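Local coordinates for protein beta-galactosidase (Marinomonas sp. ef1, PDB 6Y2K) that hydrolyses beta-galactosides, releasing terminal galactose, as a cold-active enzyme of glycoside hydrolase family 42 that assembles into a hexamer, at residues Y168-V171 and E172-N175; A249-H252 and H253-G256. All blocks are in the same frame, centred on the assembly; numbering follows the deposited sequence.

Contact 1: residues Y168-V171 and E172-N175; sequences YGTV and EALN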
loop_
_atom_site.group_PDB
_atom_site.type_symbol
_atom_site.label_atom_id
_atom_site.label_comp_id
_atom_site.label_asym_id
_atom_site.label_seq_id
_atom_site.Cartn_x
_atom_site.Cartn_y
_atom_site.Cartn_z
ATOM N N TYR A 168 48.468 -17.478 -28.432
ATOM C CA TYR A 168 49.400 -17.868 -27.364
ATOM C C TYR A 168 50.708 -18.535 -27.816
ATOM O O TYR A 168 51.698 -18.523 -27.059
ATOM C CB TYR A 168 48.674 -18.771 -26.353
ATOM C CG TYR A 168 47.591 -18.020 -25.616
ATOM C CD1 TYR A 168 47.916 -17.076 -24.649
ATOM C CD2 TYR A 168 46.241 -18.207 -25.926
ATOM C CE1 TYR A 168 46.928 -16.355 -23.981
ATOM C CE2 TYR A 168 45.248 -17.491 -25.271
ATOM C CZ TYR A 168 45.591 -16.569 -24.299
ATOM O OH TYR A 168 44.622 -15.852 -23.644
ATOM N N GLY A 169 50.710 -19.143 -29.005
ATOM C CA GLY A 169 51.873 -19.881 -29.513
ATOM C C GLY A 169 52.002 -21.292 -28.956
ATOM O O GLY A 169 52.015 -22.260 -29.717
ATOM N N THR A 170 52.126 -21.403 -27.633
ATOM C CA THR A 170 52.205 -22.679 -26.941
ATOM C C THR A 170 51.048 -22.821 -25.955
ATOM O O THR A 170 50.539 -21.821 -25.422
ATOM C CB THR A 170 53.524 -22.802 -26.159
ATOM O OG1 THR A 170 53.556 -21.837 -25.105
ATOM C CG2 THR A 170 54.730 -22.580 -27.075
ATOM N N VAL A 171 50.631 -24.062 -25.711
ATOM C CA VAL A 171 49.620 -24.324 -24.683
ATOM C C VAL A 171 50.114 -23.955 -23.269
ATOM O O VAL A 171 49.316 -23.598 -22.398
ATOM C CB VAL A 171 49.119 -25.782 -24.741
ATOM C CG1 VAL A 171 50.183 -26.758 -24.241
ATOM C CG2 VAL A 171 47.808 -25.925 -23.972
ATOM N N GLU A 172 51.429 -24.014 -23.057
ATOM C CA GLU A 172 52.040 -23.614 -21.787
ATOM C C GLU A 172 51.717 -22.146 -21.486
ATOM O O GLU A 172 51.322 -21.801 -20.360
ATOM C CB GLU A 172 53.570 -23.834 -21.811
ATOM C CG GLU A 172 54.038 -25.296 -21.699
ATOM C CD GLU A 172 53.729 -26.197 -22.916
ATOM O OE1 GLU A 172 53.764 -25.719 -24.083
ATOM O OE2 GLU A 172 53.438 -27.406 -22.691
ATOM N N ALA A 173 51.865 -21.295 -22.501
ATOM C CA ALA A 173 51.540 -19.876 -22.382
ATOM C C ALA A 173 50.055 -19.637 -22.109
ATOM O O ALA A 173 49.705 -18.758 -21.315
ATOM C CB ALA A 173 51.974 -19.111 -23.629
ATOM N N LEU A 174 49.193 -20.420 -22.759
ATOM C CA LEU A 174 47.754 -20.351 -22.511
ATOM C C LEU A 174 47.424 -20.757 -21.066
ATOM O O LEU A 174 46.626 -20.071 -20.402
ATOM C CB LEU A 174 46.993 -21.221 -23.517
ATOM C CG LEU A 174 45.458 -21.317 -23.402
ATOM C CD1 LEU A 174 44.837 -21.630 -24.761
ATOM C CD2 LEU A 174 45.032 -22.336 -22.336
ATOM N N ASN A 175 48.023 -21.851 -20.583
ATOM C CA ASN A 175 47.766 -22.334 -19.215
ATOM C C ASN A 175 48.166 -21.291 -18.173
ATOM O O ASN A 175 47.476 -21.122 -17.161
ATOM C CB ASN A 175 48.485 -23.662 -18.919
ATOM C CG ASN A 175 47.845 -24.856 -19.612
ATOM O OD1 ASN A 175 46.609 -24.942 -19.763
ATOM N ND2 ASN A 175 48.686 -25.818 -20.007
#
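Thr-170 and Val-171 open the first turn of helix 171-178: Leu-174 N donates to Thr-170 O, and Asn-175 N makes the shorter bond to Val-171 O, at 2.8 Å. Just before them, Gly-169, at a positive phi of 81°, turns the chain out of helix 154-168. Thr-170 caps the new helix with its side chain. A chi1 of 66° tucks Thr-170 OG1 in between the backbone N and the carbonyl carbon, where it accepts from Ala-173 N at 3.2 Å. On the near side of the turn, at the end of helix 154-168, the Tyr-168 ring lies against Leu-174, whose CA stands over one face, 4.1 Å from the centroid and 21° off the normal, a CH-pi contact. Leu-174 CD1 reaches Tyr-168 CD2 (3.9 Å), while Tyr-168 OH bonds Asp-210. An alanine in place of Tyr-168 would probably leave this flank of Leu-174 uncovered and Asp-210 without its phenolic partner. The Asn-175 amide folds back beside the Val-171 carbonyl, but its bonds go elsewhere: ND2 to Tyr-187 O and OD1 to Asn-180. Altogether this is a tight junction between two successive helices in the family's TIM-barrel region, with a glycine of positive phi after one and a threonine N-cap before the next.

Contact 2: residues A249-H252 and H253-G256; sequences AFDH and HKVG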
loop_
_atom_site.group_PDB
_atom_site.type_symbol
_atom_site.label_atom_id
_atom_site.label_comp_id
_atom_site.label_asym_id
_atom_site.label_seq_id
_atom_site.Cartn_x
_atom_site.Cartn_y
_atom_site.Cartn_z
ATOM N N ALA A 249 27.302 -8.822 -28.619
ATOM C CA ALA A 249 28.002 -10.109 -28.702
ATOM C C ALA A 249 29.215 -10.149 -29.638
ATOM O O ALA A 249 30.008 -11.080 -29.535
ATOM C CB ALA A 249 27.028 -11.219 -29.071
ATOM N N PHE A 250 29.351 -9.184 -30.555
ATOM C CA PHE A 250 30.595 -9.006 -31.317
ATOM C C PHE A 250 31.100 -7.564 -31.220
ATOM O O PHE A 250 30.362 -6.652 -30.838
ATOM C CB PHE A 250 30.445 -9.451 -32.779
ATOM C CG PHE A 250 29.565 -8.564 -33.616
ATOM C CD1 PHE A 250 28.203 -8.802 -33.700
ATOM C CD2 PHE A 250 30.107 -7.515 -34.353
ATOM C CE1 PHE A 250 27.393 -7.991 -34.477
ATOM C CE2 PHE A 250 29.295 -6.699 -35.136
ATOM C CZ PHE A 250 27.942 -6.944 -35.205
ATOM N N ASP A 251 32.373 -7.380 -31.552
ATOM C CA ASP A 251 33.009 -6.063 -31.521
ATOM C C ASP A 251 32.609 -5.262 -32.761
ATOM O O ASP A 251 33.139 -5.497 -33.858
ATOM C CB ASP A 251 34.528 -6.238 -31.421
ATOM C CG ASP A 251 35.278 -4.927 -31.233
ATOM O OD1 ASP A 251 34.707 -3.844 -31.468
ATOM O OD2 ASP A 251 36.470 -5.005 -30.850
ATOM N N HIS A 252 31.685 -4.314 -32.573
ATOM C CA HIS A 252 31.145 -3.512 -33.674
ATOM C C HIS A 252 32.149 -2.465 -34.170
ATOM O O HIS A 252 32.077 -2.049 -35.327
ATOM C CB HIS A 252 29.845 -2.811 -33.276
ATOM C CG HIS A 252 28.704 -3.739 -32.978
ATOM N ND1 HIS A 252 28.798 -4.789 -32.087
ATOM C CD2 HIS A 252 27.434 -3.758 -33.447
ATOM C CE1 HIS A 252 27.632 -5.414 -32.027
ATOM N NE2 HIS A 252 26.786 -4.806 -32.838
ATOM N N HIS A 253 33.062 -2.021 -33.310
ATOM C CA HIS A 253 34.139 -1.126 -33.749
ATOM C C HIS A 253 35.080 -1.841 -34.728
ATOM O O HIS A 253 35.501 -1.257 -35.734
ATOM C CB HIS A 253 34.955 -0.592 -32.565
ATOM C CG HIS A 253 34.168 0.255 -31.617
ATOM N ND1 HIS A 253 33.815 -0.169 -30.355
ATOM C CD2 HIS A 253 33.634 1.491 -31.759
ATOM C CE1 HIS A 253 33.125 0.780 -29.754
ATOM N NE2 HIS A 253 32.997 1.796 -30.585
ATOM N N LYS A 254 35.381 -3.108 -34.440
ATOM C CA LYS A 254 36.332 -3.881 -35.244
ATOM C C LYS A 254 35.735 -4.241 -36.604
ATOM O O LYS A 254 36.395 -4.076 -37.632
ATOM C CB LYS A 254 36.815 -5.126 -34.489
ATOM C CG LYS A 254 38.046 -5.779 -35.103
ATOM C CD LYS A 254 38.566 -6.913 -34.239
ATOM C CE LYS A 254 39.830 -7.518 -34.845
ATOM N NZ LYS A 254 40.367 -8.659 -34.053
ATOM N N VAL A 255 34.482 -4.695 -36.617
ATOM C CA VAL A 255 33.757 -4.916 -37.883
ATOM C C VAL A 255 33.695 -3.602 -38.675
ATOM O O VAL A 255 33.907 -3.596 -39.884
ATOM C CB VAL A 255 32.340 -5.490 -37.647
ATOM C CG1 VAL A 255 31.503 -5.491 -38.926
ATOM C CG2 VAL A 255 32.438 -6.903 -37.090
ATOM N N GLY A 256 33.437 -2.498 -37.973
ATOM C CA GLY A 256 33.362 -1.169 -38.573
ATOM C C GLY A 256 34.615 -0.668 -39.275
ATOM O O GLY A 256 34.497 0.142 -40.198
#
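Asp-251 O is gripped by two amides of the helix that starts beside it: Val-255 N approaches almost straight, at 3.2 Å with an N-H...O angle of 174°, and Lys-254 N adds a weak bond. The same Lys-254 N bonds more soundly to Asp-251 OD1 (3.1 Å), which makes Asp-251 the N-cap. That amide meets the oxygen from 73° above the carboxylate plane. With CG anti to the backbone N (chi1 -174°), the carboxylate folds over the helix start, and Asp-251 CG rests on Lys-254 CB at 3.6 Å. The extended lysine chain leads away from Asp-251 and ends in a salt bridge to Asp-217. At the first residue of the helix, His-252 ND1 donates back to Phe-250 O at 2.7 Å, lying well above the carbonyl plane although the oxygen is in the imidazole plane. With this bond restraining its rotation, the imidazole lies nearly parallel to the Phe-250 ring, with His-252 CE1 3.4 Å above the ring's centre. Val-255 CG2 touches Phe-250 CD2 at 3.6 Å, its side chain crossing the ring's at about a right angle. The short helix 252-256 thus follows barrel strand 238-244, with Phe-250 and Val-255 against Tyr-243 of that strand, Val-255 also on Val-220 of helix 205-233, and His-252 and His-253 on Cys-305 of helix 294-305.

The two contacts illustrate one principle, a side-chain oxygen capping a helix start, worked out in different surroundings. The centre of contact 1 lies about 34 Å from the centre of the chain, that of contact 2 about 9 Å, and the two contact centres are about 26 Å apart. A neutral hydroxyl does the capping in the outer one, a carboxylate in the inner one. The peripheral turn packs mainly aliphatic atoms against an aromatic face, whereas the deeper one gathers phenylalanine, histidine and tyrosine rings. They do not touch, yet both lean on helix 205-233: contact 1 through Asp-210, contact 2 through Ser-216, Asp-217 and Val-220. Contact 2 also packs on barrel strand 238-244.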